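Local coordinates for calcium-regulated actin-bundling protein (Dictyostelium discoideum, PDB 4X3N) that binds and bundles actin filaments under the control of calcium and may contribute to the structure and reorganization of filopodia and pseudopodia during cell movement, at residues M31-N36 / T172-H177; A61-S66 / P123-Q128; V85-E90 / Y200-A205. All blocks are in the same frame, centred on the assembly; numbering follows the deposited sequence.

Contact 1 (M31-N36 / T172-H177)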
loop_
_atom_site.group_PDB
_atom_site.type_symbol
_atom_site.label_atom_id
_atom_site.label_comp_id
_atom_site.label_asym_id
_atom_site.label_seq_id
_atom_site.Cartn_x
_atom_site.Cartn_y
_atom_site.Cartn_z
ATOM N N MET A 31 -8.217 -21.614 -5.924
ATOM C CA MET A 31 -7.802 -20.337 -5.382
ATOM C C MET A 31 -6.827 -19.658 -6.319
ATOM O O MET A 31 -6.894 -18.457 -6.491
ATOM C CB MET A 31 -7.196 -20.502 -4.004
ATOM C CG MET A 31 -6.892 -19.210 -3.283
ATOM S SD MET A 31 -8.332 -18.095 -3.152
ATOM C CE MET A 31 -9.106 -18.770 -1.656
ATOM N N GLU A 32 -5.941 -20.416 -6.963
ATOM C CA GLU A 32 -4.912 -19.779 -7.761
ATOM C C GLU A 32 -5.600 -19.202 -8.963
ATOM O O GLU A 32 -5.304 -18.063 -9.380
ATOM C CB GLU A 32 -3.814 -20.779 -8.190
ATOM C CG GLU A 32 -2.863 -20.216 -9.256
ATOM C CD GLU A 32 -2.117 -21.308 -10.055
ATOM O OE1 GLU A 32 -2.373 -22.517 -9.838
ATOM O OE2 GLU A 32 -1.259 -20.971 -10.905
ATOM N N PHE A 33 -6.502 -20.003 -9.546
ATOM C CA PHE A 33 -7.341 -19.529 -10.667
ATOM C C PHE A 33 -8.066 -18.245 -10.299
ATOM O O PHE A 33 -8.004 -17.236 -10.977
ATOM C CB PHE A 33 -8.358 -20.600 -11.062
ATOM C CG PHE A 33 -9.329 -20.136 -12.085
ATOM C CD1 PHE A 33 -8.934 -20.001 -13.425
ATOM C CD2 PHE A 33 -10.599 -19.807 -11.747
ATOM C CE1 PHE A 33 -9.843 -19.590 -14.376
ATOM C CE2 PHE A 33 -11.488 -19.385 -12.687
ATOM C CZ PHE A 33 -11.110 -19.245 -13.988
ATOM N N PHE A 34 -8.770 -18.304 -9.176
ATOM C CA PHE A 34 -9.570 -17.186 -8.697
ATOM C C PHE A 34 -8.701 -15.960 -8.532
ATOM O O PHE A 34 -9.074 -14.877 -8.962
ATOM C CB PHE A 34 -10.150 -17.572 -7.343
ATOM C CG PHE A 34 -11.138 -16.610 -6.796
ATOM C CD1 PHE A 34 -10.751 -15.569 -6.065
ATOM C CD2 PHE A 34 -12.499 -16.838 -6.977
ATOM C CE1 PHE A 34 -11.686 -14.650 -5.577
ATOM C CE2 PHE A 34 -13.446 -15.940 -6.509
ATOM C CZ PHE A 34 -13.054 -14.862 -5.786
ATOM N N CYS A 35 -7.568 -16.110 -7.876
ATOM C CA CYS A 35 -6.689 -14.966 -7.655
ATOM C C CYS A 35 -6.222 -14.363 -8.964
ATOM O O CYS A 35 -6.126 -13.115 -9.070
ATOM C CB CYS A 35 -5.485 -15.321 -6.757
ATOM S SG CYS A 35 -6.010 -15.595 -5.039
ATOM N N ASN A 36 -5.950 -15.205 -9.962
ATOM C CA ASN A 36 -5.550 -14.674 -11.270
ATOM C C ASN A 36 -6.604 -13.913 -11.986
ATOM O O ASN A 36 -6.350 -12.830 -12.484
ATOM C CB ASN A 36 -5.010 -15.785 -12.144
ATOM C CG ASN A 36 -3.673 -16.265 -11.641
ATOM O OD1 ASN A 36 -2.925 -15.486 -11.060
ATOM N ND2 ASN A 36 -3.356 -17.520 -11.850
ATOM N N THR A 172 -15.586 -23.779 -10.752
ATOM C CA THR A 172 -16.028 -24.967 -11.481
ATOM C C THR A 172 -16.532 -24.598 -12.809
ATOM O O THR A 172 -16.241 -25.258 -13.761
ATOM C CB THR A 172 -17.191 -25.636 -10.754
ATOM O OG1 THR A 172 -16.715 -26.149 -9.488
ATOM C CG2 THR A 172 -17.829 -26.745 -11.599
ATOM N N ARG A 173 -17.349 -23.548 -12.881
ATOM C CA ARG A 173 -17.871 -23.059 -14.122
ATOM C C ARG A 173 -16.821 -22.442 -15.044
ATOM O O ARG A 173 -16.931 -22.573 -16.270
ATOM C CB ARG A 173 -18.958 -22.016 -13.904
ATOM C CG ARG A 173 -20.261 -22.572 -13.363
ATOM C CD ARG A 173 -21.195 -21.435 -13.040
ATOM N NE ARG A 173 -22.476 -21.800 -12.377
ATOM C CZ ARG A 173 -23.688 -21.485 -12.875
ATOM N NH1 ARG A 173 -23.876 -20.875 -14.047
ATOM N NH2 ARG A 173 -24.735 -21.776 -12.178
ATOM N N SER A 174 -15.835 -21.769 -14.488
ATOM C CA SER A 174 -14.953 -20.931 -15.327
ATOM C C SER A 174 -13.601 -21.541 -15.651
ATOM O O SER A 174 -13.011 -21.198 -16.699
ATOM C CB SER A 174 -14.695 -19.562 -14.621
ATOM O OG SER A 174 -13.933 -18.622 -15.495
ATOM N N MET A 175 -13.096 -22.402 -14.776
ATOM C CA MET A 175 -11.801 -23.078 -15.004
ATOM C C MET A 175 -11.756 -23.900 -16.293
ATOM O O MET A 175 -12.752 -24.470 -16.722
ATOM C CB MET A 175 -11.419 -23.933 -13.831
ATOM C CG MET A 175 -10.997 -23.105 -12.647
ATOM S SD MET A 175 -10.618 -24.086 -11.199
ATOM C CE MET A 175 -8.992 -24.626 -11.749
ATOM N N ASN A 176 -10.605 -23.874 -16.962
ATOM C CA ASN A 176 -10.434 -24.561 -18.260
ATOM C C ASN A 176 -11.400 -24.172 -19.391
ATOM O O ASN A 176 -11.806 -25.003 -20.211
ATOM C CB ASN A 176 -10.507 -26.072 -18.047
ATOM C CG ASN A 176 -9.577 -26.540 -16.958
ATOM O OD1 ASN A 176 -9.977 -27.281 -16.072
ATOM N ND2 ASN A 176 -8.334 -26.091 -17.007
ATOM N N HIS A 177 -11.798 -22.908 -19.406
ATOM C CA HIS A 177 -12.536 -22.357 -20.521
ATOM C C HIS A 177 -11.713 -21.196 -20.968
ATOM O O HIS A 177 -11.877 -20.098 -20.465
ATOM C CB HIS A 177 -13.922 -21.967 -20.088
ATOM C CG HIS A 177 -14.715 -23.134 -19.614
ATOM N ND1 HIS A 177 -15.236 -24.080 -20.476
ATOM C CD2 HIS A 177 -15.024 -23.553 -18.367
ATOM C CE1 HIS A 177 -15.870 -25.007 -19.782
ATOM N NE2 HIS A 177 -15.764 -24.708 -18.502
#
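Phe33 and Met175 meet through a CH-pi contact. Met175 CG lies 3.5 Å from the centroid of the Phe33 ring and 17° off its normal, which places it over the face, displaced toward the CG-CD2 side; the closest ring atom, Phe33 CD2, is 3.4 Å from Met175 CG. The sulfur adds a Met-aromatic contact of oblique geometry, with Met175 SD 4.8 Å from the centroid of the Phe33 ring. The bend at chi3 of Met175 (78°) turns its methyl back toward the root of the ring, where Met175 CE is 4.1 Å from Phe33 CB.

A second kind of approach is made at the ring edge. Ser174 OG lies near the ring plane, 3.3 Å from Phe33 CZ, while Ser174 CB touches the same corner. No hydrogen bond joins the two segments.

Met175 is the first residue after helix 167-174 to leave helical backbone angles, and a type II turn runs from Ser174 to His177. Helix 28-38 packs through Phe33 on the C-terminal end of helix 167-174, where the ring also touches Phe170 and Cys171; His48 of helix 42-57 lies against Ser174, and Phe34 reaches helix 153-160.

Contact 2 (A61-S66 / P123-Q128)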
loop_
_atom_site.group_PDB
_atom_site.type_symbol
_atom_site.label_atom_id
_atom_site.label_comp_id
_atom_site.label_asym_id
_atom_site.label_seq_id
_atom_site.Cartn_x
_atom_site.Cartn_y
_atom_site.Cartn_z
ATOM N N ALA A 61 -26.947 -7.946 -16.961
ATOM C CA ALA A 61 -25.732 -7.520 -17.645
ATOM C C ALA A 61 -25.658 -6.028 -17.809
ATOM O O ALA A 61 -24.639 -5.396 -17.513
ATOM C CB ALA A 61 -25.590 -8.233 -18.983
ATOM N N GLU A 62 -26.729 -5.417 -18.224
ATOM C CA GLU A 62 -26.748 -3.991 -18.417
ATOM C C GLU A 62 -26.415 -3.193 -17.145
ATOM O O GLU A 62 -25.728 -2.199 -17.206
ATOM C CB GLU A 62 -28.091 -3.530 -18.993
ATOM C CG GLU A 62 -28.175 -2.042 -19.235
ATOM C CD GLU A 62 -27.143 -1.551 -20.235
ATOM O OE1 GLU A 62 -26.612 -2.332 -21.056
ATOM O OE2 GLU A 62 -26.784 -0.365 -20.145
ATOM N N PHE A 63 -26.908 -3.640 -16.007
ATOM C CA PHE A 63 -26.569 -2.978 -14.796
ATOM C C PHE A 63 -25.088 -3.187 -14.457
ATOM O O PHE A 63 -24.389 -2.305 -13.976
ATOM C CB PHE A 63 -27.414 -3.577 -13.692
ATOM C CG PHE A 63 -27.250 -2.898 -12.390
ATOM C CD1 PHE A 63 -26.192 -3.242 -11.528
ATOM C CD2 PHE A 63 -28.186 -1.948 -11.964
ATOM C CE1 PHE A 63 -26.055 -2.600 -10.306
ATOM C CE2 PHE A 63 -28.054 -1.321 -10.730
ATOM C CZ PHE A 63 -26.976 -1.610 -9.910
ATOM N N ILE A 64 -24.619 -4.370 -14.714
ATOM C CA ILE A 64 -23.238 -4.724 -14.357
ATOM C C ILE A 64 -22.332 -3.800 -15.133
ATOM O O ILE A 64 -21.338 -3.260 -14.616
ATOM C CB ILE A 64 -22.968 -6.204 -14.610
ATOM C CG1 ILE A 64 -23.627 -7.045 -13.522
ATOM C CG2 ILE A 64 -21.424 -6.486 -14.595
ATOM C CD1 ILE A 64 -23.844 -8.463 -13.907
ATOM N N TYR A 65 -22.703 -3.594 -16.387
ATOM C CA TYR A 65 -21.930 -2.767 -17.315
ATOM C C TYR A 65 -22.012 -1.295 -17.054
ATOM O O TYR A 65 -20.969 -0.594 -16.921
ATOM C CB TYR A 65 -22.374 -3.060 -18.761
ATOM C CG TYR A 65 -21.580 -2.291 -19.792
ATOM C CD1 TYR A 65 -22.006 -1.017 -20.202
ATOM C CD2 TYR A 65 -20.431 -2.828 -20.365
ATOM C CE1 TYR A 65 -21.283 -0.304 -21.153
ATOM C CE2 TYR A 65 -19.709 -2.108 -21.301
ATOM C CZ TYR A 65 -20.155 -0.852 -21.683
ATOM O OH TYR A 65 -19.434 -0.149 -22.630
ATOM N N SER A 66 -23.246 -0.813 -16.915
ATOM C CA SER A 66 -23.484 0.627 -16.837
ATOM C C SER A 66 -23.301 1.213 -15.448
ATOM O O SER A 66 -22.949 2.378 -15.317
ATOM C CB SER A 66 -24.915 0.934 -17.307
ATOM O OG SER A 66 -24.901 0.813 -18.697
ATOM N N PRO A 123 -33.858 -5.528 -9.739
ATOM C CA PRO A 123 -33.930 -5.634 -8.289
ATOM C C PRO A 123 -32.775 -6.469 -7.729
ATOM O O PRO A 123 -32.182 -6.109 -6.742
ATOM C CB PRO A 123 -35.294 -6.340 -8.047
ATOM C CG PRO A 123 -35.681 -6.930 -9.378
ATOM C CD PRO A 123 -35.127 -5.943 -10.368
ATOM N N ILE A 124 -32.432 -7.568 -8.381
ATOM C CA ILE A 124 -31.455 -8.489 -7.790
ATOM C C ILE A 124 -30.037 -7.870 -7.801
ATOM O O ILE A 124 -29.159 -8.327 -7.093
ATOM C CB ILE A 124 -31.505 -9.866 -8.472
ATOM C CG1 ILE A 124 -30.781 -10.881 -7.621
ATOM C CG2 ILE A 124 -30.880 -9.817 -9.844
ATOM C CD1 ILE A 124 -30.651 -12.250 -8.253
ATOM N N SER A 125 -29.835 -6.816 -8.583
ATOM C CA SER A 125 -28.617 -6.096 -8.567
ATOM C C SER A 125 -28.516 -5.004 -7.537
ATOM O O SER A 125 -27.505 -4.385 -7.468
ATOM C CB SER A 125 -28.409 -5.460 -9.939
ATOM O OG SER A 125 -28.153 -6.430 -10.901
ATOM N N GLN A 126 -29.567 -4.717 -6.755
ATOM C CA GLN A 126 -29.523 -3.531 -5.934
ATOM C C GLN A 126 -28.580 -3.772 -4.780
ATOM O O GLN A 126 -28.668 -4.806 -4.149
ATOM C CB GLN A 126 -30.913 -3.177 -5.342
ATOM C CG GLN A 126 -31.889 -2.641 -6.402
ATOM C CD GLN A 126 -31.244 -1.689 -7.371
ATOM O OE1 GLN A 126 -30.985 -0.514 -7.049
ATOM N NE2 GLN A 126 -31.040 -2.161 -8.605
ATOM N N PRO A 127 -27.720 -2.801 -4.470
ATOM C CA PRO A 127 -26.843 -2.921 -3.288
ATOM C C PRO A 127 -27.638 -2.698 -2.005
ATOM O O PRO A 127 -28.811 -2.388 -2.075
ATOM C CB PRO A 127 -25.853 -1.809 -3.464
ATOM C CG PRO A 127 -26.573 -0.798 -4.315
ATOM C CD PRO A 127 -27.542 -1.522 -5.182
ATOM N N GLN A 128 -26.983 -2.851 -0.872
ATOM C CA GLN A 128 -27.604 -2.646 0.432
ATOM C C GLN A 128 -26.831 -1.586 1.175
ATOM O O GLN A 128 -25.596 -1.595 1.235
ATOM C CB GLN A 128 -27.632 -3.966 1.203
ATOM C CG GLN A 128 -27.920 -3.846 2.702
ATOM C CD GLN A 128 -27.702 -5.172 3.438
ATOM O OE1 GLN A 128 -26.727 -5.920 3.187
ATOM N NE2 GLN A 128 -28.612 -5.483 4.354
#
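Ser125 OG, on the residue whose CB lies against the Phe63 ring, is gripped by two hydrogen bonds, to Glu60 OE1 and to Tyr161 OH. The first torsion, with OG opposite the carbonyl carbon and beside the backbone N, directs the hydroxyl toward these two partners, while CB sits over the ring. Ser125 CB stands 3.6 Å from the centroid of the Phe63 ring, 16° off the normal, which satisfies the geometry of a CH-pi contact over the face. It is displaced toward one side, with Phe63 CD1 3.5 Å from Ser125 CB. The backbone takes part as well: Ser125 O comes within 3.7 Å of Phe63 CE1.

The contact ties the first turns of helix 61-79 to the connection between helices 116-121 and 132-143. Residues 123-125 form a short 3-10 turn, evidenced by the bond from Gln126 N to Pro123 O at 3.0 Å. Helix 132-143 leads into the calcium-binding loop, and helix 153-160, which supplies the last calcium ligand, Glu155, in a helix-loop-helix resembling an EF-hand, lays Tyr156 on Phe63.

Gln126 reaches back although its CB points away from the helix. A bend at chi2 (-41°) brings Gln126 NE2 to 3.8 Å from Phe63 CE2, an oblique approach in which the amide plane is turned 80° from the ring. The amide nitrogen has its hydrogen bond with Tyr122 O, which is likely to hold the amide in place beside the ring. Cys110 of helix 96-111 touches both Phe63 and Gln126.

Contact 3 (V85-E90 / Y200-A205)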
loop_
_atom_site.group_PDB
_atom_site.type_symbol
_atom_site.label_atom_id
_atom_site.label_comp_id
_atom_site.label_asym_id
_atom_site.label_seq_id
_atom_site.Cartn_x
_atom_site.Cartn_y
_atom_site.Cartn_z
ATOM N N VAL A 85 -11.404 9.933 -17.819
ATOM C CA VAL A 85 -11.491 8.509 -18.196
ATOM C C VAL A 85 -10.486 8.078 -19.230
ATOM O O VAL A 85 -10.045 6.965 -19.181
ATOM C CB VAL A 85 -12.909 8.063 -18.632
ATOM C CG1 VAL A 85 -13.913 8.351 -17.513
ATOM C CG2 VAL A 85 -13.350 8.760 -19.875
ATOM N N PHE A 86 -10.127 8.958 -20.161
ATOM C CA PHE A 86 -9.217 8.614 -21.248
ATOM C C PHE A 86 -7.778 8.553 -20.828
ATOM O O PHE A 86 -6.913 8.189 -21.636
ATOM C CB PHE A 86 -9.386 9.559 -22.471
ATOM C CG PHE A 86 -9.056 10.982 -22.202
ATOM C CD1 PHE A 86 -7.754 11.430 -22.339
ATOM C CD2 PHE A 86 -10.049 11.899 -21.848
ATOM C CE1 PHE A 86 -7.424 12.744 -22.121
ATOM C CE2 PHE A 86 -9.739 13.236 -21.638
ATOM C CZ PHE A 86 -8.414 13.652 -21.752
ATOM N N LYS A 87 -7.501 8.859 -19.576
ATOM C CA LYS A 87 -6.141 8.713 -19.028
ATOM C C LYS A 87 -6.116 7.571 -17.993
ATOM O O LYS A 87 -5.166 7.392 -17.249
ATOM C CB LYS A 87 -5.737 9.986 -18.362
ATOM C CG LYS A 87 -5.825 11.207 -19.269
ATOM C CD LYS A 87 -5.658 12.488 -18.449
ATOM C CE LYS A 87 -4.187 12.698 -18.111
ATOM N NZ LYS A 87 -3.391 12.867 -19.384
ATOM N N TYR A 88 -7.168 6.785 -17.924
ATOM C CA TYR A 88 -7.238 5.806 -16.865
ATOM C C TYR A 88 -6.856 4.451 -17.397
ATOM O O TYR A 88 -7.461 4.009 -18.330
ATOM C CB TYR A 88 -8.664 5.870 -16.309
ATOM C CG TYR A 88 -8.978 4.779 -15.391
ATOM C CD1 TYR A 88 -8.224 4.589 -14.247
ATOM C CD2 TYR A 88 -10.031 3.888 -15.659
ATOM C CE1 TYR A 88 -8.544 3.583 -13.368
ATOM C CE2 TYR A 88 -10.313 2.856 -14.808
ATOM C CZ TYR A 88 -9.551 2.700 -13.693
ATOM O OH TYR A 88 -9.806 1.718 -12.831
ATOM N N ASP A 89 -5.858 3.769 -16.820
ATOM C CA ASP A 89 -5.553 2.403 -17.191
ATOM C C ASP A 89 -6.346 1.542 -16.170
ATOM O O ASP A 89 -6.192 1.671 -14.949
ATOM C CB ASP A 89 -4.076 2.078 -17.066
ATOM C CG ASP A 89 -3.186 2.913 -17.978
ATOM O OD1 ASP A 89 -3.539 3.124 -19.139
ATOM O OD2 ASP A 89 -2.108 3.337 -17.504
ATOM N N GLU A 90 -7.203 0.697 -16.692
ATOM C CA GLU A 90 -8.195 0.006 -15.896
ATOM C C GLU A 90 -7.561 -0.819 -14.761
ATOM O O GLU A 90 -6.648 -1.571 -14.989
ATOM C CB GLU A 90 -9.023 -0.895 -16.805
ATOM C CG GLU A 90 -10.339 -1.291 -16.145
ATOM C CD GLU A 90 -11.205 -2.219 -16.972
ATOM O OE1 GLU A 90 -10.865 -2.605 -18.071
ATOM O OE2 GLU A 90 -12.265 -2.556 -16.471
ATOM N N TYR A 200 -6.319 10.791 -29.219
ATOM C CA TYR A 200 -7.198 11.893 -29.676
ATOM C C TYR A 200 -7.589 12.904 -28.594
ATOM O O TYR A 200 -7.460 14.122 -28.772
ATOM C CB TYR A 200 -8.441 11.323 -30.339
ATOM C CG TYR A 200 -9.580 12.313 -30.595
ATOM C CD1 TYR A 200 -9.562 13.184 -31.694
ATOM C CD2 TYR A 200 -10.712 12.297 -29.807
ATOM C CE1 TYR A 200 -10.617 14.035 -31.950
ATOM C CE2 TYR A 200 -11.787 13.137 -30.057
ATOM C CZ TYR A 200 -11.735 14.003 -31.119
ATOM O OH TYR A 200 -12.801 14.845 -31.312
ATOM N N GLU A 201 -8.019 12.413 -27.448
ATOM C CA GLU A 201 -8.379 13.321 -26.358
ATOM C C GLU A 201 -7.165 13.980 -25.765
ATOM O O GLU A 201 -7.249 15.108 -25.300
ATOM C CB GLU A 201 -9.158 12.618 -25.265
ATOM C CG GLU A 201 -10.443 12.045 -25.762
ATOM C CD GLU A 201 -11.611 13.035 -25.876
ATOM O OE1 GLU A 201 -11.458 14.250 -25.781
ATOM O OE2 GLU A 201 -12.709 12.526 -26.119
ATOM N N GLU A 202 -5.984 13.347 -25.819
ATOM C CA GLU A 202 -4.806 14.071 -25.236
ATOM C C GLU A 202 -4.395 15.226 -26.107
ATOM O O GLU A 202 -4.040 16.320 -25.630
ATOM C CB GLU A 202 -3.628 13.116 -24.961
ATOM C CG GLU A 202 -3.787 12.434 -23.593
ATOM C CD GLU A 202 -2.822 11.289 -23.360
ATOM O OE1 GLU A 202 -2.107 10.941 -24.332
ATOM O OE2 GLU A 202 -2.800 10.747 -22.218
ATOM N N GLU A 203 -4.419 14.994 -27.387
ATOM C CA GLU A 203 -4.119 16.068 -28.295
ATOM C C GLU A 203 -5.156 17.217 -28.249
ATOM O O GLU A 203 -4.821 18.341 -28.428
ATOM C CB GLU A 203 -4.138 15.512 -29.686
ATOM C CG GLU A 203 -4.073 16.543 -30.797
ATOM C CD GLU A 203 -2.726 17.211 -30.872
ATOM O OE1 GLU A 203 -1.874 17.016 -29.975
ATOM O OE2 GLU A 203 -2.523 17.992 -31.823
ATOM N N LYS A 204 -6.431 16.892 -28.169
ATOM C CA LYS A 204 -7.452 17.888 -27.974
ATOM C C LYS A 204 -7.107 18.739 -26.770
ATOM O O LYS A 204 -7.115 19.960 -26.859
ATOM C CB LYS A 204 -8.761 17.184 -27.727
ATOM C CG LYS A 204 -9.902 17.825 -28.423
ATOM C CD LYS A 204 -11.233 17.250 -27.966
ATOM C CE LYS A 204 -11.999 16.877 -29.192
ATOM N NZ LYS A 204 -13.305 16.326 -28.763
ATOM N N ALA A 205 -6.780 18.092 -25.646
ATOM C CA ALA A 205 -6.462 18.789 -24.421
ATOM C C ALA A 205 -5.155 19.535 -24.445
ATOM O O ALA A 205 -5.013 20.566 -23.766
ATOM C CB ALA A 205 -6.500 17.870 -23.231
#
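The backbones approach most closely at Phe86 and Glu201, whose CA atoms are 7.0 Å apart, where a short 3-10 turn at 85-86 faces one turn of helix 181-211. With CG between the backbone N and the carbonyl carbon (chi1 63°), Phe86 turns one ring face onto Glu201. Glu201 CB stands over its centre, 3.3 Å from the centroid of the Phe86 ring and only 7° off the normal, a direct CH-pi contact. Beyond CB, the Glu201 chain bends away at chi2 (-81°), and Glu201 OE2 is hydrogen-bonded to Tyr290 OH. At the ring edge, near its plane, Glu202 CG is 3.9 Å from Phe86 CE1.

The extended end of Glu202 reaches past the ring to a salt bridge in which its OE2 is 3.6 Å from Lys87 NZ; bends at chi3 and chi4 curl the lysine toward it. Replacing Phe86 with an alanine would probably open a gap over Glu201 CB and leave the aliphatic part of Glu202 without the ring edge it rests against. Phe86 O and Asp89 OD1 both engage Arg198, about one turn before Glu201 on helix 181-211. This is aromatic and ionic docking of the loop between helix 61-79 and strand 93-95 on long helix 181-211, whose residues 200-205 belong to the F-actin-bundling C-terminal family region.

The contacts are separate packing sites: nearest atoms are about 12 Å apart between contacts 1 and 2, about 12 Å between contacts 1 and 3, and about 9 Å between contacts 2 and 3. In contact 1 the Phe33 side chain lies about 14 Å from the bound calcium ion, so it is not a ligand. Along the chain, both segments of contact 2 fall between those of contact 1, whereas contact 3 alternates with each of them. Helix 61-79 relates contact 2, at its start, to contact 3, in the loop after its end. Helices 167-174 and 181-211 are consecutive, yet contacts 1 and 3 have centres 33 Å apart, and contact 3 lies across the chain's centre from contacts 1 and 2.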